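Local coordinates for protein beta-mannosidase (Hypocrea lixii, PDB 4UOJ) that probably hydrolyses terminal, non-reducing beta-D-mannose residues from mannosides as a family 2 glycoside hydrolase, at residues 521-526 / 546-551. Residues are numbered along the deposited sequence; the frame is centred on the assembly and turned at random.
With BMA (beta-D-mannopyranose), chain F; MAN (alpha-D-mannopyranose), chain B.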
ATOM      1  N   LEU A 521      18.231 -11.378  -8.125  1.00 49.10           N
ATOM      2  CA  LEU A 521      17.032 -11.280  -7.313  1.00 47.82           C
ATOM      3  C   LEU A 521      16.027 -12.391  -7.488  1.00 47.98           C
ATOM      4  O   LEU A 521      15.469 -12.845  -6.524  1.00 48.12           O
ATOM      5  CB  LEU A 521      16.379  -9.911  -7.450  1.00 48.18           C
ATOM      6  CG  LEU A 521      17.151  -8.707  -6.929  1.00 51.11           C
ATOM      7  CD1 LEU A 521      16.267  -7.504  -6.719  1.00 50.18           C
ATOM      8  CD2 LEU A 521      17.955  -8.994  -5.690  1.00 50.69           C
ATOM      9  N   PHE A 522      15.793 -12.810  -8.716  1.00 44.22           N
ATOM     10  CA  PHE A 522      14.915 -13.918  -8.944  1.00 45.10           C
ATOM     11  C   PHE A 522      15.481 -15.197  -8.372  1.00 47.79           C
ATOM     12  O   PHE A 522      14.758 -15.994  -7.831  1.00 47.51           O
ATOM     13  CB  PHE A 522      14.548 -14.044 -10.406  1.00 46.04           C
ATOM     14  CG  PHE A 522      13.576 -15.130 -10.676  1.00 47.39           C
ATOM     15  CD1 PHE A 522      12.369 -15.168 -10.022  1.00 47.57           C
ATOM     16  CD2 PHE A 522      13.869 -16.127 -11.572  1.00 48.98           C
ATOM     17  CE1 PHE A 522      11.477 -16.170 -10.254  1.00 48.32           C
ATOM     18  CE2 PHE A 522      12.978 -17.129 -11.810  1.00 48.79           C
ATOM     19  CZ  PHE A 522      11.783 -17.150 -11.160  1.00 48.98           C
ATOM     20  N   ASN A 523      16.790 -15.372  -8.478  1.00 47.96           N
ATOM     21  CA  ASN A 523      17.455 -16.556  -7.910  1.00 49.10           C
ATOM     22  C   ASN A 523      17.364 -16.599  -6.383  1.00 49.10           C
ATOM     23  O   ASN A 523      17.083 -17.652  -5.837  1.00 49.25           O
ATOM     24  CB  ASN A 523      18.897 -16.699  -8.394  1.00 48.60           C
ATOM     25  CG  ASN A 523      19.015 -17.603  -9.596  1.00 51.79           C
ATOM     26  OD1 ASN A 523      18.699 -18.787  -9.527  1.00 51.98           O
ATOM     27  ND2 ASN A 523      19.458 -17.059 -10.719  1.00 45.91           N
ATOM     28  N   VAL A 524      17.546 -15.449  -5.715  1.00 45.53           N
ATOM     29  CA  VAL A 524      17.419 -15.356  -4.261  1.00 45.93           C
ATOM     30  C   VAL A 524      15.960 -15.699  -3.863  1.00 49.18           C
ATOM     31  O   VAL A 524      15.746 -16.442  -2.899  1.00 49.27           O
ATOM     32  CB  VAL A 524      17.905 -13.990  -3.684  1.00 47.37           C
ATOM     33  CG1 VAL A 524      17.634 -13.882  -2.176  1.00 47.73           C
ATOM     34  CG2 VAL A 524      19.388 -13.766  -3.958  1.00 47.16           C
ATOM     35  N   LEU A 525      14.964 -15.200  -4.629  1.00 45.99           N
ATOM     36  CA  LEU A 525      13.566 -15.506  -4.354  1.00 45.76           C
ATOM     37  C   LEU A 525      13.257 -16.999  -4.570  1.00 48.56           C
ATOM     38  O   LEU A 525      12.687 -17.628  -3.667  1.00 48.40           O
ATOM     39  CB  LEU A 525      12.600 -14.613  -5.157  1.00 45.37           C
ATOM     40  CG  LEU A 525      11.099 -14.945  -5.048  1.00 46.72           C
ATOM     41  CD1 LEU A 525      10.588 -14.820  -3.612  1.00 46.59           C
ATOM     42  CD2 LEU A 525      10.297 -14.067  -5.951  1.00 47.98           C
ATOM     43  N   ALA A 526      13.620 -17.537  -5.759  1.00 48.18           N
ATOM     44  CA  ALA A 526      13.385 -18.945  -6.147  1.00 49.52           C
ATOM     45  C   ALA A 526      13.988 -19.935  -5.132  1.00 50.32           C
ATOM     46  O   ALA A 526      13.364 -20.945  -4.820  1.00 49.84           O
ATOM     47  CB  ALA A 526      13.922 -19.220  -7.553  1.00 50.32           C
ATOM     48  N   ILE A 546      10.731 -18.125 -18.750  1.00 47.42           N
ATOM     49  CA  ILE A 546      11.313 -18.247 -17.441  1.00 46.59           C
ATOM     50  C   ILE A 546      11.995 -19.600 -17.346  1.00 48.53           C
ATOM     51  O   ILE A 546      11.369 -20.624 -17.459  1.00 47.51           O
ATOM     52  CB  ILE A 546      10.267 -18.092 -16.334  1.00 47.24           C
ATOM     53  CG1 ILE A 546       9.699 -16.685 -16.328  1.00 47.15           C
ATOM     54  CG2 ILE A 546      10.876 -18.400 -14.987  1.00 47.40           C
ATOM     55  CD1 ILE A 546       8.576 -16.470 -15.352  1.00 48.95           C
ATOM     56  N   ASP A 547      13.289 -19.569 -17.087  1.00 47.60           N
ATOM     57  CA  ASP A 547      14.110 -20.770 -17.014  1.00 48.05           C
ATOM     58  C   ASP A 547      15.391 -20.468 -16.260  1.00 46.99           C
ATOM     59  O   ASP A 547      16.206 -19.680 -16.724  1.00 47.05           O
ATOM     60  CB  ASP A 547      14.410 -21.295 -18.436  1.00 49.64           C
ATOM     61  CG  ASP A 547      15.017 -22.678 -18.485  1.00 54.73           C
ATOM     62  OD1 ASP A 547      15.382 -23.206 -17.397  1.00 55.01           O
ATOM     63  OD2 ASP A 547      15.140 -23.229 -19.620  1.00 60.21           O
ATOM     64  N   LEU A 548      15.573 -21.132 -15.114  1.00 45.97           N
ATOM     65  CA  LEU A 548      16.744 -20.957 -14.260  1.00 46.01           C
ATOM     66  C   LEU A 548      18.071 -21.417 -14.917  1.00 47.74           C
ATOM     67  O   LEU A 548      19.156 -21.049 -14.481  1.00 46.85           O
ATOM     68  CB  LEU A 548      16.498 -21.619 -12.903  1.00 46.21           C
ATOM     69  CG  LEU A 548      15.496 -20.929 -11.960  1.00 46.96           C
ATOM     70  CD1 LEU A 548      15.321 -21.753 -10.698  1.00 49.30           C
ATOM     71  CD2 LEU A 548      15.974 -19.541 -11.545  1.00 48.91           C
ATOM     72  N   ASP A 549      17.959 -22.193 -15.999  1.00 49.59           N
ATOM     73  CA  ASP A 549      19.091 -22.657 -16.794  1.00 50.00           C
ATOM     74  C   ASP A 549      19.673 -21.533 -17.654  1.00 51.76           C
ATOM     75  O   ASP A 549      20.820 -21.636 -18.089  1.00 53.16           O
ATOM     76  CB  ASP A 549      18.661 -23.829 -17.695  1.00 52.06           C
ATOM     77  CG  ASP A 549      18.270 -25.083 -16.918  1.00 53.11           C
ATOM     78  OD1 ASP A 549      19.041 -25.479 -16.023  1.00 52.09           O
ATOM     79  OD2 ASP A 549      17.214 -25.671 -17.223  1.00 52.32           O
ATOM     80  N   LEU A 550      18.890 -20.476 -17.911  1.00 49.35           N
ATOM     81  CA  LEU A 550      19.325 -19.350 -18.752  1.00 50.49           C
ATOM     82  C   LEU A 550      20.225 -18.359 -17.993  1.00 52.20           C
ATOM     83  O   LEU A 550      19.986 -18.114 -16.800  1.00 52.15           O
ATOM     84  CB  LEU A 550      18.120 -18.622 -19.369  1.00 49.81           C
ATOM     85  CG  LEU A 550      17.206 -19.428 -20.296  1.00 53.39           C
ATOM     86  CD1 LEU A 550      15.957 -18.649 -20.651  1.00 51.89           C
ATOM     87  CD2 LEU A 550      17.922 -19.902 -21.553  1.00 55.85           C
ATOM     88  N   PRO A 551      21.232 -17.747 -18.678  1.00 50.73           N
ATOM     89  CA  PRO A 551      22.096 -16.767 -17.991  1.00 50.54           C
ATOM     90  C   PRO A 551      21.316 -15.624 -17.350  1.00 50.98           C
ATOM     91  O   PRO A 551      21.698 -15.122 -16.288  1.00 49.86           O
ATOM     92  CB  PRO A 551      23.078 -16.300 -19.077  1.00 53.13           C
ATOM     93  CG  PRO A 551      22.503 -16.765 -20.380  1.00 55.45           C
ATOM     94  CD  PRO A 551      21.646 -17.954 -20.085  1.00 53.26           C
TER
HETATM   95  C1  BMA F   4      22.129 -21.040  -8.482  1.00 49.89           C
HETATM   96  C2  BMA F   4      22.751 -20.625  -9.812  1.00 49.38           C
HETATM   97  C3  BMA F   4      21.568 -20.250 -10.701  1.00 45.70           C
HETATM   98  C4  BMA F   4      20.610 -21.426 -10.799  1.00 44.56           C
HETATM   99  C5  BMA F   4      20.246 -21.984  -9.416  1.00 45.14           C
HETATM  100  C6  BMA F   4      19.479 -23.281  -9.458  1.00 44.94           C
HETATM  101  O2  BMA F   4      23.537 -21.732 -10.302  1.00 51.63           O
HETATM  102  O3  BMA F   4      21.990 -19.786 -11.978  1.00 51.33           O
HETATM  103  O4  BMA F   4      19.432 -20.971 -11.457  1.00 47.73           O
HETATM  104  O5  BMA F   4      21.432 -22.272  -8.653  1.00 46.78           O
HETATM  105  O6  BMA F   4      19.353 -23.820  -8.148  1.00 44.00           O
HETATM  106  C1  MAN B   6      25.617 -22.203 -14.582  1.00 57.67           C
HETATM  107  C2  MAN B   6      26.939 -21.998 -15.339  1.00 61.34           C
HETATM  108  C3  MAN B   6      27.234 -20.506 -15.491  1.00 63.58           C
HETATM  109  C4  MAN B   6      26.049 -19.781 -16.134  1.00 62.06           C
HETATM  110  C5  MAN B   6      24.773 -20.056 -15.346  1.00 62.98           C
HETATM  111  C6  MAN B   6      23.512 -19.470 -15.977  1.00 64.74           C
HETATM  112  O2  MAN B   6      26.877 -22.622 -16.628  1.00 60.43           O
HETATM  113  O3  MAN B   6      28.408 -20.361 -16.275  1.00 62.98           O
HETATM  114  O4  MAN B   6      26.312 -18.393 -16.118  1.00 63.21           O
HETATM  115  O5  MAN B   6      24.566 -21.479 -15.246  1.00 60.87           O
HETATM  116  O6  MAN B   6      22.319 -19.879 -15.259  1.00 62.33           O
HETATM  117  O   HOH W   1      19.746 -18.593 -13.208  1.00 45.06           O
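Apolar side chains carry most of the direct contact: Leu-548 turns its two methyls to helix 506-528, CD2 lying 3.9 Å from Phe-522 CE2 and CD1 4.3 Å from Ala-526 CB. CD2 also lies against the amide oxygen, 3.5 Å from Asn-523 OD1. The Phe-522 ring, with CG anti to the backbone N (chi1 -177°), extends towards the loop, where its CE2 also meets Ile-546 CG2 at 4.0 Å; both aliphatic partners approach the ring obliquely. Ile-554 and Pro-553 continue this apolar patch.

No hydrogen bond joins the segments directly; a sugar and a water span the gap. O4 of a bound beta-D-mannopyranose lies 3.0 Å from both Asn-523 OD1 and Leu-548 O. A water accepts from Asn-523 ND2 and donates to Leu-548 O (2.8 Å), while also bonding the mannose. Asn-523 ND2 additionally binds Thr-519 O, which restrains the amide. Replacing Asn-523 with alanine is likely to leave the sugar O4 and the water without their helix-side partner.

A type I turn from Asp-547 to Leu-550 and an Asx turn closed by Asp-549 N on Asp-547 OD1 (3.1 Å) shape the loop, which packs on a helix between parallel strands 481-485 and 534-535, consistent with the family 2 (beta/alpha)8 barrel.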